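Local coordinates for prephenate dehydratase (Arthrobacter aurescens, PDB 3MWB), which probably catalyses the decarboxylating dehydration of prephenate to phenylpyruvate in phenylalanine biosynthesis, and binds phenylalanine at sites in its ACT domain, at residues S62-V67 with S135-S140; I90-V95 with W115-L120; L216-D221 with H268-A273; A224-N229 with A261-G266. One frame throughout, in Å; residues are numbered along the deposited sequence. Where two conformers were deposited one is given.

Contact 1 (S62-V67 with S135-S140)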
loop_
_atom_site.group_PDB
_atom_site.type_symbol
_atom_site.label_atom_id
_atom_site.label_comp_id
_atom_site.label_asym_id
_atom_site.label_seq_id
_atom_site.Cartn_x
_atom_site.Cartn_y
_atom_site.Cartn_z
ATOM N N SER A 62 -9.423 -31.616 9.839
ATOM C CA SER A 62 -9.202 -32.814 10.634
ATOM C C SER A 62 -10.536 -33.448 11.026
ATOM O O SER A 62 -11.418 -32.793 11.606
ATOM C CB SER A 62 -8.414 -32.481 11.895
ATOM O OG SER A 62 -8.326 -33.619 12.734
ATOM N N VAL A 63 -10.662 -34.736 10.716
ATOM C CA VAL A 63 -11.861 -35.499 11.023
ATOM C C VAL A 63 -11.948 -35.749 12.529
ATOM O O VAL A 63 -13.008 -36.091 13.043
ATOM C CB VAL A 63 -11.850 -36.828 10.238
ATOM C CG1 VAL A 63 -12.807 -37.826 10.835
ATOM C CG2 VAL A 63 -12.191 -36.562 8.805
ATOM N N GLU A 64 -10.820 -35.549 13.209
ATOM C CA GLU A 64 -10.652 -35.915 14.608
ATOM C C GLU A 64 -10.559 -34.687 15.511
ATOM O O GLU A 64 -10.410 -34.816 16.725
ATOM C CB GLU A 64 -9.365 -36.741 14.767
ATOM C CG GLU A 64 -9.240 -37.967 13.838
ATOM C CD GLU A 64 -10.221 -39.119 14.144
ATOM O OE1 GLU A 64 -11.059 -39.029 15.075
ATOM O OE2 GLU A 64 -10.150 -40.145 13.421
ATOM N N GLY A 65 -10.635 -33.499 14.922
ATOM C CA GLY A 65 -10.328 -32.274 15.658
ATOM C C GLY A 65 -8.820 -32.062 15.762
ATOM O O GLY A 65 -8.037 -32.629 14.994
ATOM N N GLY A 66 -8.408 -31.217 16.697
ATOM C CA GLY A 66 -6.990 -30.910 16.860
ATOM C C GLY A 66 -6.419 -29.702 16.119
ATOM O O GLY A 66 -5.326 -29.261 16.452
ATOM N N VAL A 67 -7.130 -29.156 15.132
ATOM C CA VAL A 67 -6.567 -28.069 14.290
ATOM C C VAL A 67 -6.228 -26.756 15.034
ATOM O O VAL A 67 -5.101 -26.276 14.954
ATOM C CB VAL A 67 -7.418 -27.817 13.009
ATOM C CG1 VAL A 67 -7.163 -26.432 12.415
ATOM C CG2 VAL A 67 -7.146 -28.912 11.978
ATOM N N SER A 135 -15.721 -39.205 21.116
ATOM C CA SER A 135 -14.514 -38.391 21.320
ATOM C C SER A 135 -13.579 -38.390 20.100
ATOM O O SER A 135 -12.908 -37.394 19.828
ATOM C CB SER A 135 -13.754 -38.844 22.583
ATOM O OG SER A 135 -13.270 -40.168 22.399
ATOM N N SER A 136 -13.540 -39.513 19.386
ATOM C CA SER A 136 -12.800 -39.659 18.125
ATOM C C SER A 136 -13.412 -40.800 17.309
ATOM O O SER A 136 -14.210 -41.577 17.847
ATOM C CB SER A 136 -11.302 -39.914 18.371
ATOM O OG SER A 136 -11.058 -41.160 19.008
ATOM N N THR A 137 -13.068 -40.894 16.023
ATOM C CA THR A 137 -13.553 -41.998 15.203
ATOM C C THR A 137 -13.068 -43.341 15.761
ATOM O O THR A 137 -13.841 -44.299 15.843
ATOM C CB THR A 137 -13.199 -41.868 13.671
ATOM O OG1 THR A 137 -11.782 -42.009 13.462
ATOM C CG2 THR A 137 -13.691 -40.524 13.103
ATOM N N ALA A 138 -11.792 -43.386 16.142
ATOM C CA ALA A 138 -11.175 -44.599 16.690
ATOM C C ALA A 138 -11.867 -45.078 17.971
ATOM O O ALA A 138 -12.196 -46.253 18.071
ATOM C CB ALA A 138 -9.678 -44.391 16.929
ATOM N N ALA A 139 -12.089 -44.178 18.932
ATOM C CA ALA A 139 -12.789 -44.532 20.176
ATOM C C ALA A 139 -14.201 -45.046 19.901
ATOM O O ALA A 139 -14.656 -46.006 20.527
ATOM C CB ALA A 139 -12.825 -43.359 21.153
ATOM N N SER A 140 -14.885 -44.408 18.953
ATOM C CA SER A 140 -16.210 -44.837 18.549
ATOM C C SER A 140 -16.161 -46.265 18.034
ATOM O O SER A 140 -16.991 -47.093 18.427
ATOM C CB SER A 140 -16.787 -43.903 17.487
ATOM O OG SER A 140 -17.180 -42.682 18.076
#
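Glu64 reaches Thr137 through a folded chain: its CG stands beside the backbone N (chi1 -53°) and a second bend at chi2 swings the carboxylate onto the start of helix 137-143. In Thr137, a chi1 of 68° turns OG1 toward Glu64 OE2, between its own backbone N and carbonyl carbon. Glu64 OE1 accepts from Thr137 N at 2.9 Å, an almost straight bond (168°) that uses the syn lone pair. OE2 accepts from the hydroxyl; the modelled 2.5 Å between Thr137 OG1 and Glu64 OE2 is very short and its exact value doubtful. Ser136 CB lies 3.4 Å from Glu64 OE1, and its OG caps the helix by accepting from Ala139 N at 3.2 Å. Beside this polar pair, Val63 CG1 meets Thr137 CG2 at 3.6 Å, the two side chains crossing at about a right angle. Within the loop, Ser62 OG accepts from Glu64 N, an ST turn. Phe18 N is a further donor to Glu64 OE2. A buried carboxylate is thus held by three donors, two of them from the first helical residue, which ties the loop after strand 54-60 of one sheet to a helix of the other lobe.

Contact 2 (I90-V95 with W115-L120)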
loop_
_atom_site.group_PDB
_atom_site.type_symbol
_atom_site.label_atom_id
_atom_site.label_comp_id
_atom_site.label_asym_id
_atom_site.label_seq_id
_atom_site.Cartn_x
_atom_site.Cartn_y
_atom_site.Cartn_z
ATOM N N ILE A 90 -9.623 -38.403 2.564
ATOM C CA ILE A 90 -10.463 -38.915 3.631
ATOM C C ILE A 90 -11.467 -39.894 3.022
ATOM O O ILE A 90 -12.186 -39.549 2.086
ATOM C CB ILE A 90 -11.216 -37.774 4.363
ATOM C CG1 ILE A 90 -10.228 -36.792 5.020
ATOM C CG2 ILE A 90 -12.183 -38.342 5.410
ATOM C CD1 ILE A 90 -10.839 -35.426 5.370
ATOM N N THR A 91 -11.493 -41.110 3.564
ATOM C CA THR A 91 -12.431 -42.140 3.168
ATOM C C THR A 91 -13.110 -42.653 4.440
ATOM O O THR A 91 -12.430 -42.986 5.410
ATOM C CB THR A 91 -11.675 -43.286 2.464
ATOM O OG1 THR A 91 -11.089 -42.778 1.260
ATOM C CG2 THR A 91 -12.606 -44.438 2.109
ATOM N N PHE A 92 -14.435 -42.705 4.450
ATOM C CA PHE A 92 -15.135 -43.154 5.645
ATOM C C PHE A 92 -15.720 -44.552 5.442
ATOM O O PHE A 92 -16.277 -44.847 4.392
ATOM C CB PHE A 92 -16.264 -42.202 6.011
ATOM C CG PHE A 92 -15.814 -40.860 6.494
ATOM C CD1 PHE A 92 -15.270 -40.706 7.774
ATOM C CD2 PHE A 92 -15.974 -39.732 5.693
ATOM C CE1 PHE A 92 -14.860 -39.444 8.231
ATOM C CE2 PHE A 92 -15.579 -38.456 6.160
ATOM C CZ PHE A 92 -15.030 -38.321 7.422
ATOM N N VAL A 93 -15.602 -45.402 6.457
ATOM C CA VAL A 93 -16.282 -46.682 6.465
ATOM C C VAL A 93 -17.282 -46.731 7.620
ATOM O O VAL A 93 -17.074 -46.106 8.677
ATOM C CB VAL A 93 -15.313 -47.892 6.537
ATOM C CG1 VAL A 93 -14.406 -47.939 5.306
ATOM C CG2 VAL A 93 -14.493 -47.875 7.805
ATOM N N LEU A 94 -18.366 -47.475 7.397
ATOM C CA LEU A 94 -19.343 -47.773 8.429
ATOM C C LEU A 94 -19.042 -49.158 8.972
ATOM O O LEU A 94 -18.938 -50.133 8.213
ATOM C CB LEU A 94 -20.786 -47.706 7.882
ATOM C CG LEU A 94 -21.888 -48.017 8.921
ATOM C CD1 LEU A 94 -22.103 -46.849 9.883
ATOM C CD2 LEU A 94 -23.192 -48.400 8.235
ATOM N N VAL A 95 -18.924 -49.245 10.289
ATOM C CA VAL A 95 -18.338 -50.405 10.927
ATOM C C VAL A 95 -19.273 -50.936 12.025
ATOM O O VAL A 95 -20.007 -50.169 12.653
ATOM C CB VAL A 95 -16.884 -50.047 11.417
ATOM C CG1 VAL A 95 -16.810 -49.751 12.910
ATOM C CG2 VAL A 95 -15.894 -51.095 11.010
ATOM N N TRP A 115 -19.382 -37.272 11.277
ATOM C CA TRP A 115 -20.831 -37.306 11.138
ATOM C C TRP A 115 -21.318 -36.301 10.107
ATOM O O TRP A 115 -22.048 -36.667 9.186
ATOM C CB TRP A 115 -21.530 -37.055 12.480
ATOM C CG TRP A 115 -23.027 -37.113 12.363
ATOM C CD1 TRP A 115 -23.894 -36.059 12.397
ATOM C CD2 TRP A 115 -23.827 -38.285 12.148
ATOM N NE1 TRP A 115 -25.185 -36.502 12.236
ATOM C CE2 TRP A 115 -25.175 -37.863 12.077
ATOM C CE3 TRP A 115 -23.538 -39.651 12.017
ATOM C CZ2 TRP A 115 -26.233 -38.760 11.881
ATOM C CZ3 TRP A 115 -24.580 -40.535 11.825
ATOM C CH2 TRP A 115 -25.916 -40.088 11.767
ATOM N N ALA A 116 -20.880 -35.050 10.252
ATOM C CA ALA A 116 -21.333 -33.937 9.414
ATOM C C ALA A 116 -21.015 -34.128 7.927
ATOM O O ALA A 116 -21.633 -33.503 7.068
ATOM C CB ALA A 116 -20.722 -32.622 9.922
ATOM N N GLN A 117 -20.037 -34.983 7.635
ATOM C CA GLN A 117 -19.629 -35.247 6.255
ATOM C C GLN A 117 -20.207 -36.524 5.674
ATOM O O GLN A 117 -19.896 -36.849 4.541
ATOM C CB GLN A 117 -18.121 -35.404 6.168
ATOM C CG GLN A 117 -17.318 -34.181 6.443
ATOM C CD GLN A 117 -15.869 -34.477 6.232
ATOM O OE1 GLN A 117 -15.441 -34.758 5.110
ATOM N NE2 GLN A 117 -15.101 -34.449 7.310
ATOM N N CYS A 118 -20.976 -37.272 6.458
ATOM C CA CYS A 118 -21.563 -38.526 5.991
ATOM C C CYS A 118 -23.081 -38.469 5.920
ATOM O O CYS A 118 -23.739 -39.497 5.773
ATOM C CB CYS A 118 -21.117 -39.694 6.876
ATOM S SG CYS A 118 -19.368 -40.063 6.695
ATOM N N ARG A 119 -23.619 -37.257 5.994
ATOM C CA ARG A 119 -25.058 -37.021 5.970
ATOM C C ARG A 119 -25.809 -37.663 4.817
ATOM O O ARG A 119 -26.870 -38.247 5.033
ATOM C CB ARG A 119 -25.358 -35.513 6.018
ATOM C CG ARG A 119 -24.935 -34.854 7.339
ATOM C CD ARG A 119 -25.435 -35.673 8.543
ATOM N NE ARG A 119 -26.875 -35.877 8.459
ATOM C CZ ARG A 119 -27.789 -34.967 8.795
ATOM N NH1 ARG A 119 -27.417 -33.783 9.283
ATOM N NH2 ARG A 119 -29.082 -35.246 8.659
ATOM N N LEU A 120 -25.270 -37.553 3.604
ATOM C CA LEU A 120 -26.000 -37.966 2.397
ATOM C C LEU A 120 -26.325 -39.454 2.427
ATOM O O LEU A 120 -27.486 -39.852 2.302
ATOM C CB LEU A 120 -25.220 -37.627 1.124
ATOM C CG LEU A 120 -25.122 -36.156 0.727
ATOM C CD1 LEU A 120 -24.056 -35.966 -0.360
ATOM C CD2 LEU A 120 -26.479 -35.607 0.288
#
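Phe92 presents its ring to two consecutive side chains, Gln117 and Cys118, and all three share one first-torsion choice, with CG of Phe92 and Gln117 and SG of Cys118 beside the backbone N and opposite the carbonyl carbon. For Cys118 (chi1 -68°) this turns the thiol to the base of the ring, where SG lies 3.6 Å from Phe92 CD2. The sulfur sits 4.0 Å from the ring centroid and 31° off the normal, an oblique sulfur-aromatic contact. Gln117 runs on extended beyond CG and works at the far end of the ring: OE1 comes to its edge, near the plane, 3.8 Å from Phe92 CE2, while NE2 is 3.9 Å from CZ. Amide and ring planes are 85° apart, not stacked. The bond from Gln117 NE2 to His113 O is consistent with this rotation being fixed. On the side of the ring away from the sulfur, Ile90 CG2 rests 3.4 Å above the plane, offset toward the rim, and the ring of Phe18 also meets Phe92. Segment 115-120 makes a type I turn, Cys118 N to Trp115 O, before helix 119-125. No hydrogen bond joins the two segments: apolar and sulfur contacts pack the turn against the chain entering strand 93-96, and the Gln117 amide turns OE1 to the ring edge while NE2 donates to a backbone carbonyl.

Contact 3 (L216-D221 with H268-A273). With PHE (phenylalanine), chain D.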
loop_
_atom_site.group_PDB
_atom_site.type_symbol
_atom_site.label_atom_id
_atom_site.label_comp_id
_atom_site.label_asym_id
_atom_site.label_seq_id
_atom_site.Cartn_x
_atom_site.Cartn_y
_atom_site.Cartn_z
ATOM N N LEU A 216 -1.734 -5.404 9.477
ATOM C CA LEU A 216 -1.540 -6.672 8.816
ATOM C C LEU A 216 -1.027 -6.430 7.398
ATOM O O LEU A 216 -0.118 -7.127 6.937
ATOM C CB LEU A 216 -2.839 -7.478 8.789
ATOM C CG LEU A 216 -2.782 -8.771 7.957
ATOM C CD1 LEU A 216 -1.662 -9.702 8.423
ATOM C CD2 LEU A 216 -4.117 -9.500 8.008
HETATM N N MSE A 217 -1.621 -5.456 6.705
HETATM C CA MSE A 217 -1.157 -5.105 5.364
HETATM C C MSE A 217 0.344 -4.847 5.343
HETATM O O MSE A 217 1.030 -5.322 4.441
HETATM C CB MSE A 217 -1.881 -3.887 4.844
HETATM C CG MSE A 217 -3.259 -4.220 4.302
HETATM SE SE MSE A 217 -3.611 -3.041 2.838
HETATM C CE MSE A 217 -1.875 -3.136 1.973
ATOM N N GLU A 218 0.842 -4.113 6.339
ATOM C CA GLU A 218 2.275 -3.884 6.467
ATOM C C GLU A 218 3.034 -5.211 6.562
ATOM O O GLU A 218 4.081 -5.357 5.957
ATOM C CB GLU A 218 2.593 -2.985 7.675
ATOM C CG GLU A 218 4.033 -2.451 7.699
ATOM C CD GLU A 218 4.385 -1.702 8.996
ATOM O OE1 GLU A 218 3.616 -1.811 9.985
ATOM O OE2 GLU A 218 5.432 -1.011 9.026
ATOM N N ILE A 219 2.500 -6.178 7.300
ATOM C CA ILE A 219 3.152 -7.492 7.428
ATOM C C ILE A 219 3.056 -8.285 6.114
ATOM O O ILE A 219 4.040 -8.874 5.636
ATOM C CB ILE A 219 2.565 -8.283 8.631
ATOM C CG1 ILE A 219 3.033 -7.661 9.953
ATOM C CG2 ILE A 219 2.963 -9.762 8.565
ATOM C CD1 ILE A 219 2.141 -8.029 11.183
ATOM N N LEU A 220 1.881 -8.268 5.500
ATOM C CA LEU A 220 1.674 -8.992 4.244
ATOM C C LEU A 220 2.486 -8.422 3.069
ATOM O O LEU A 220 2.957 -9.180 2.207
ATOM C CB LEU A 220 0.190 -9.081 3.914
ATOM C CG LEU A 220 -0.595 -9.953 4.919
ATOM C CD1 LEU A 220 -1.860 -10.489 4.314
ATOM C CD2 LEU A 220 0.250 -11.127 5.443
ATOM N N ASP A 221 2.693 -7.107 3.082
ATOM C CA ASP A 221 3.472 -6.436 2.054
ATOM C C ASP A 221 4.907 -6.952 1.983
ATOM O O ASP A 221 5.496 -6.927 0.910
ATOM C CB ASP A 221 3.481 -4.911 2.238
ATOM C CG ASP A 221 3.832 -4.177 0.952
ATOM O OD1 ASP A 221 3.171 -4.430 -0.069
ATOM O OD2 ASP A 221 4.769 -3.339 0.954
ATOM N N HIS A 268 10.982 -9.536 10.488
ATOM C CA HIS A 268 11.694 -9.398 11.752
ATOM C C HIS A 268 11.802 -7.912 12.148
ATOM O O HIS A 268 11.611 -7.566 13.325
ATOM C CB HIS A 268 13.072 -10.059 11.663
ATOM C CG HIS A 268 13.835 -10.048 12.947
ATOM N ND1 HIS A 268 13.964 -11.168 13.747
ATOM C CD2 HIS A 268 14.553 -9.073 13.550
ATOM C CE1 HIS A 268 14.699 -10.873 14.801
ATOM N NE2 HIS A 268 15.072 -9.609 14.706
ATOM N N ARG A 269 12.087 -7.038 11.176
ATOM C CA ARG A 269 12.176 -5.605 11.467
ATOM C C ARG A 269 10.870 -5.071 12.077
ATOM O O ARG A 269 10.910 -4.355 13.076
ATOM C CB ARG A 269 12.642 -4.802 10.236
ATOM C CG ARG A 269 14.113 -5.075 9.867
ATOM C CD ARG A 269 14.668 -4.182 8.750
ATOM N NE ARG A 269 13.869 -4.154 7.517
ATOM C CZ ARG A 269 14.073 -4.933 6.458
ATOM N NH1 ARG A 269 15.037 -5.854 6.470
ATOM N NH2 ARG A 269 13.310 -4.791 5.381
ATOM N N ILE A 270 9.731 -5.446 11.508
ATOM C CA ILE A 270 8.403 -5.008 12.015
ATOM C C ILE A 270 8.072 -5.660 13.361
ATOM O O ILE A 270 7.495 -5.022 14.271
ATOM C CB ILE A 270 7.265 -5.392 11.040
ATOM C CG1 ILE A 270 7.380 -4.632 9.717
ATOM C CG2 ILE A 270 5.864 -5.138 11.665
ATOM C CD1 ILE A 270 6.545 -5.295 8.597
ATOM N N SER A 271 8.449 -6.933 13.462
ATOM C CA SER A 271 8.086 -7.772 14.586
ATOM C C SER A 271 9.261 -8.714 14.931
ATOM O O SER A 271 9.319 -9.850 14.439
ATOM C CB SER A 271 6.825 -8.573 14.227
ATOM O OG SER A 271 6.317 -9.277 15.350
ATOM N N PRO A 272 10.193 -8.249 15.782
ATOM C CA PRO A 272 11.389 -9.039 16.137
ATOM C C PRO A 272 11.114 -10.391 16.818
ATOM O O PRO A 272 11.997 -11.265 16.832
ATOM C CB PRO A 272 12.160 -8.110 17.096
ATOM C CG PRO A 272 11.672 -6.747 16.795
ATOM C CD PRO A 272 10.247 -6.881 16.336
ATOM N N ALA A 273 9.923 -10.572 17.393
ATOM C CA ALA A 273 9.576 -11.868 17.961
ATOM C C ALA A 273 8.966 -12.851 16.954
ATOM O O ALA A 273 8.409 -13.866 17.358
ATOM C CB ALA A 273 8.667 -11.713 19.208
HETATM N N PHE D . -6.310 -4.663 13.241
HETATM C CA PHE D . -5.155 -4.801 12.318
HETATM C C PHE D . -5.514 -4.549 10.854
HETATM O O PHE D . -6.647 -4.221 10.521
HETATM C CB PHE D . -4.452 -6.160 12.508
HETATM C CG PHE D . -5.342 -7.377 12.325
HETATM C CD1 PHE D . -5.704 -7.821 11.047
HETATM C CD2 PHE D . -5.768 -8.112 13.431
HETATM C CE1 PHE D . -6.491 -8.964 10.871
HETATM C CE2 PHE D . -6.560 -9.281 13.264
HETATM C CZ PHE D . -6.930 -9.685 11.988
HETATM O OXT PHE D . -4.674 -4.662 9.951
#
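The flat carboxylate of Glu218 reaches across, its OE2 ending 4.2 Å from Ile270 CG1. The His268 ring takes no part: Pro272 CA lies 3.9 Å above the centre of one face, and Trp305 of the third subunit meets it. Between the helices the contact is largely aliphatic. Glu218, with CG opposite its backbone N (chi1 -167°), extends past Ile270 in the reverse direction, its CG 3.9 Å from Ile270 CD1. That methyl also touches Glu218 O at 3.6 Å. Ile270 CG2 meets Ile219 CG1 at 4.2 Å. An alanine in place of Ile270 would lose both branches and would probably open a gap between the end of helix 258-270 and the side of helix 215-224, leaving Ile219 CG1 without its neighbour. At the start of helix 215-224, Leu216 N donates a nearly straight bond (3.1 Å, 170°) to OXT of the bound phenylalanine, whose ring CE1 lies 3.8 Å from Leu216 CD2. The ligand is also hydrogen-bonded to Asp211 and to Asn229 and Leu230 of the second subunit. Two helices side by side on a four-stranded antiparallel sheet are the hallmark of the ACT domain, here with its amino-acid ligand at a subunit interface.

Contact 4 (A224-N229 with A261-G266). With PHE (phenylalanine), chain C.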
loop_
_atom_site.group_PDB
_atom_site.type_symbol
_atom_site.label_atom_id
_atom_site.label_comp_id
_atom_site.label_asym_id
_atom_site.label_seq_id
_atom_site.Cartn_x
_atom_site.Cartn_y
_atom_site.Cartn_z
ATOM N N ALA A 224 4.215 -9.693 -0.436
ATOM C CA ALA A 224 3.656 -9.251 -1.712
ATOM C C ALA A 224 4.623 -8.384 -2.524
ATOM O O ALA A 224 4.745 -8.576 -3.733
ATOM C CB ALA A 224 2.300 -8.541 -1.510
ATOM N N SER A 225 5.317 -7.450 -1.864
ATOM C CA SER A 225 6.277 -6.559 -2.549
ATOM C C SER A 225 7.520 -7.285 -3.106
ATOM O O SER A 225 8.258 -6.697 -3.890
ATOM C CB SER A 225 6.713 -5.408 -1.626
ATOM O OG SER A 225 7.613 -5.865 -0.642
ATOM N N ARG A 226 7.743 -8.542 -2.683
ATOM C CA ARG A 226 8.863 -9.348 -3.142
ATOM C C ARG A 226 8.410 -10.565 -3.971
ATOM O O ARG A 226 9.152 -11.528 -4.153
ATOM C CB ARG A 226 9.715 -9.768 -1.943
ATOM C CG ARG A 226 10.456 -8.572 -1.271
ATOM C CD ARG A 226 11.064 -9.013 0.025
ATOM N NE ARG A 226 11.768 -7.936 0.705
ATOM C CZ ARG A 226 11.254 -7.135 1.635
ATOM N NH1 ARG A 226 9.994 -7.272 2.022
ATOM N NH2 ARG A 226 12.025 -6.198 2.198
ATOM N N GLY A 227 7.171 -10.519 -4.441
ATOM C CA GLY A 227 6.626 -11.554 -5.318
ATOM C C GLY A 227 6.362 -12.892 -4.648
ATOM O O GLY A 227 6.339 -13.919 -5.330
ATOM N N VAL A 228 6.175 -12.891 -3.324
ATOM C CA VAL A 228 5.951 -14.125 -2.594
ATOM C C VAL A 228 4.468 -14.365 -2.367
ATOM O O VAL A 228 3.815 -13.626 -1.609
ATOM C CB VAL A 228 6.682 -14.172 -1.233
ATOM C CG1 VAL A 228 6.361 -15.482 -0.560
ATOM C CG2 VAL A 228 8.201 -14.036 -1.415
ATOM N N ASN A 229 3.967 -15.409 -3.026
ATOM C CA ASN A 229 2.592 -15.855 -2.931
ATOM C C ASN A 229 2.298 -16.544 -1.608
ATOM O O ASN A 229 3.109 -17.363 -1.110
ATOM C CB ASN A 229 2.309 -16.830 -4.075
ATOM C CG ASN A 229 0.856 -16.965 -4.381
ATOM O OD1 ASN A 229 0.154 -15.976 -4.594
ATOM N ND2 ASN A 229 0.385 -18.193 -4.424
ATOM N N ALA A 261 14.197 -14.897 1.971
ATOM C CA ALA A 261 15.109 -14.401 2.987
ATOM C C ALA A 261 14.894 -12.913 3.180
ATOM O O ALA A 261 14.878 -12.433 4.317
ATOM C CB ALA A 261 16.590 -14.693 2.626
ATOM N N ASP A 262 14.760 -12.187 2.078
ATOM C CA ASP A 262 14.531 -10.753 2.162
ATOM C C ASP A 262 13.221 -10.427 2.886
ATOM O O ASP A 262 13.206 -9.581 3.779
ATOM C CB ASP A 262 14.578 -10.101 0.780
ATOM C CG ASP A 262 15.030 -8.658 0.842
ATOM O OD1 ASP A 262 16.168 -8.420 1.325
ATOM O OD2 ASP A 262 14.257 -7.767 0.397
ATOM N N ALA A 263 12.141 -11.120 2.522
ATOM C CA ALA A 263 10.844 -10.984 3.205
ATOM C C ALA A 263 10.938 -11.308 4.688
ATOM O O ALA A 263 10.399 -10.576 5.496
ATOM C CB ALA A 263 9.768 -11.854 2.535
ATOM N N LEU A 264 11.626 -12.405 5.032
ATOM C CA LEU A 264 11.833 -12.777 6.423
ATOM C C LEU A 264 12.515 -11.639 7.201
ATOM O O LEU A 264 12.141 -11.363 8.344
ATOM C CB LEU A 264 12.637 -14.095 6.554
ATOM C CG LEU A 264 11.915 -15.373 6.057
ATOM C CD1 LEU A 264 12.902 -16.558 5.924
ATOM C CD2 LEU A 264 10.693 -15.752 6.948
ATOM N N ALA A 265 13.510 -11.003 6.598
ATOM C CA ALA A 265 14.178 -9.865 7.257
ATOM C C ALA A 265 13.208 -8.712 7.489
ATOM O O ALA A 265 13.221 -8.090 8.558
ATOM C CB ALA A 265 15.390 -9.404 6.473
ATOM N N GLY A 266 12.359 -8.452 6.507
ATOM C CA GLY A 266 11.335 -7.377 6.611
ATOM C C GLY A 266 10.371 -7.630 7.752
ATOM O O GLY A 266 9.958 -6.701 8.458
HETATM N N PHE C . -1.926 -16.069 -2.804
HETATM C CA PHE C . -2.616 -14.729 -2.669
HETATM C C PHE C . -1.704 -13.724 -1.987
HETATM O O PHE C . -2.142 -12.591 -1.648
HETATM C CB PHE C . -3.975 -14.838 -1.917
HETATM C CG PHE C . -3.908 -15.586 -0.592
HETATM C CD1 PHE C . -3.351 -14.983 0.554
HETATM C CD2 PHE C . -4.424 -16.895 -0.492
HETATM C CE1 PHE C . -3.283 -15.667 1.769
HETATM C CE2 PHE C . -4.374 -17.595 0.727
HETATM C CZ PHE C . -3.798 -16.970 1.868
HETATM O OXT PHE C . -0.526 -14.058 -1.716
#
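Arg226 and Asp262 form a salt bridge that rests on one carboxylate oxygen. Arg226 NE donates to Asp262 OD2 at 2.5 Å, very short as modelled and nearly straight at 165°, and NH2 adds a weak bond of 3.3 Å to the same atom. OD2 lies at the edge of the guanidinium, close to its plane, but is met on its anti side and 30° out of the carboxylate plane; the two planes are 62° apart, not paired side by side. The guanidinium also lies against the helix backbone, with Asp262 O above one face, offset toward the rim. The aliphatic part of Arg226 packs too, CD lying 3.4 Å from Ala263 N and 4.0 Å from Ala263 CB. This reach comes from a chain extended from CG to NE, and NH1 passes beside Gly266, which has no side chain to obstruct it. In the next shell, Gln222 OE1 accepts from Arg226 NH1. Arg226 itself belongs to the Schellman motif that ends helix 215-224, with Gly227 at positive phi as its C-prime residue. Farther on, Asn229 OD1 accepts from the amino group of the bound phenylalanine at 2.7 Å, while Asn229 ND2 bonds to Asp252 and to Asp211 of the second subunit. A leucine in place of Arg226 would probably leave the Asp262 carboxylate without its main counter-charge and Gln222 without its donor. The buried arginine thus links the end of one ACT helix to the side of the other by charge, in the same turn that leads to a ligand-binding asparagine.

Overall arrangement
Contacts 1 and 2 are buried in the prephenate dehydratase region and touch each other, Val63 packing on Phe92, Ile90 and Gln117; contact 2 is nested within the loop that contact 1 closes. Contacts 3 and 4 lie on the opposite side of the chain's centre, in the ACT region, and share helix 258-270, their centres about 10 Å apart; contact 4 is buried, contact 3 only partly. Each pair couples a polar contact with an apolar one: a carboxylate at a helix start beside a sulfur-aromatic contact, and a salt bridge beside isoleucine packing. Contacts 1 and 3 stand about 35 Å apart between centres, and bound phenylalanine appears only with the ACT pair.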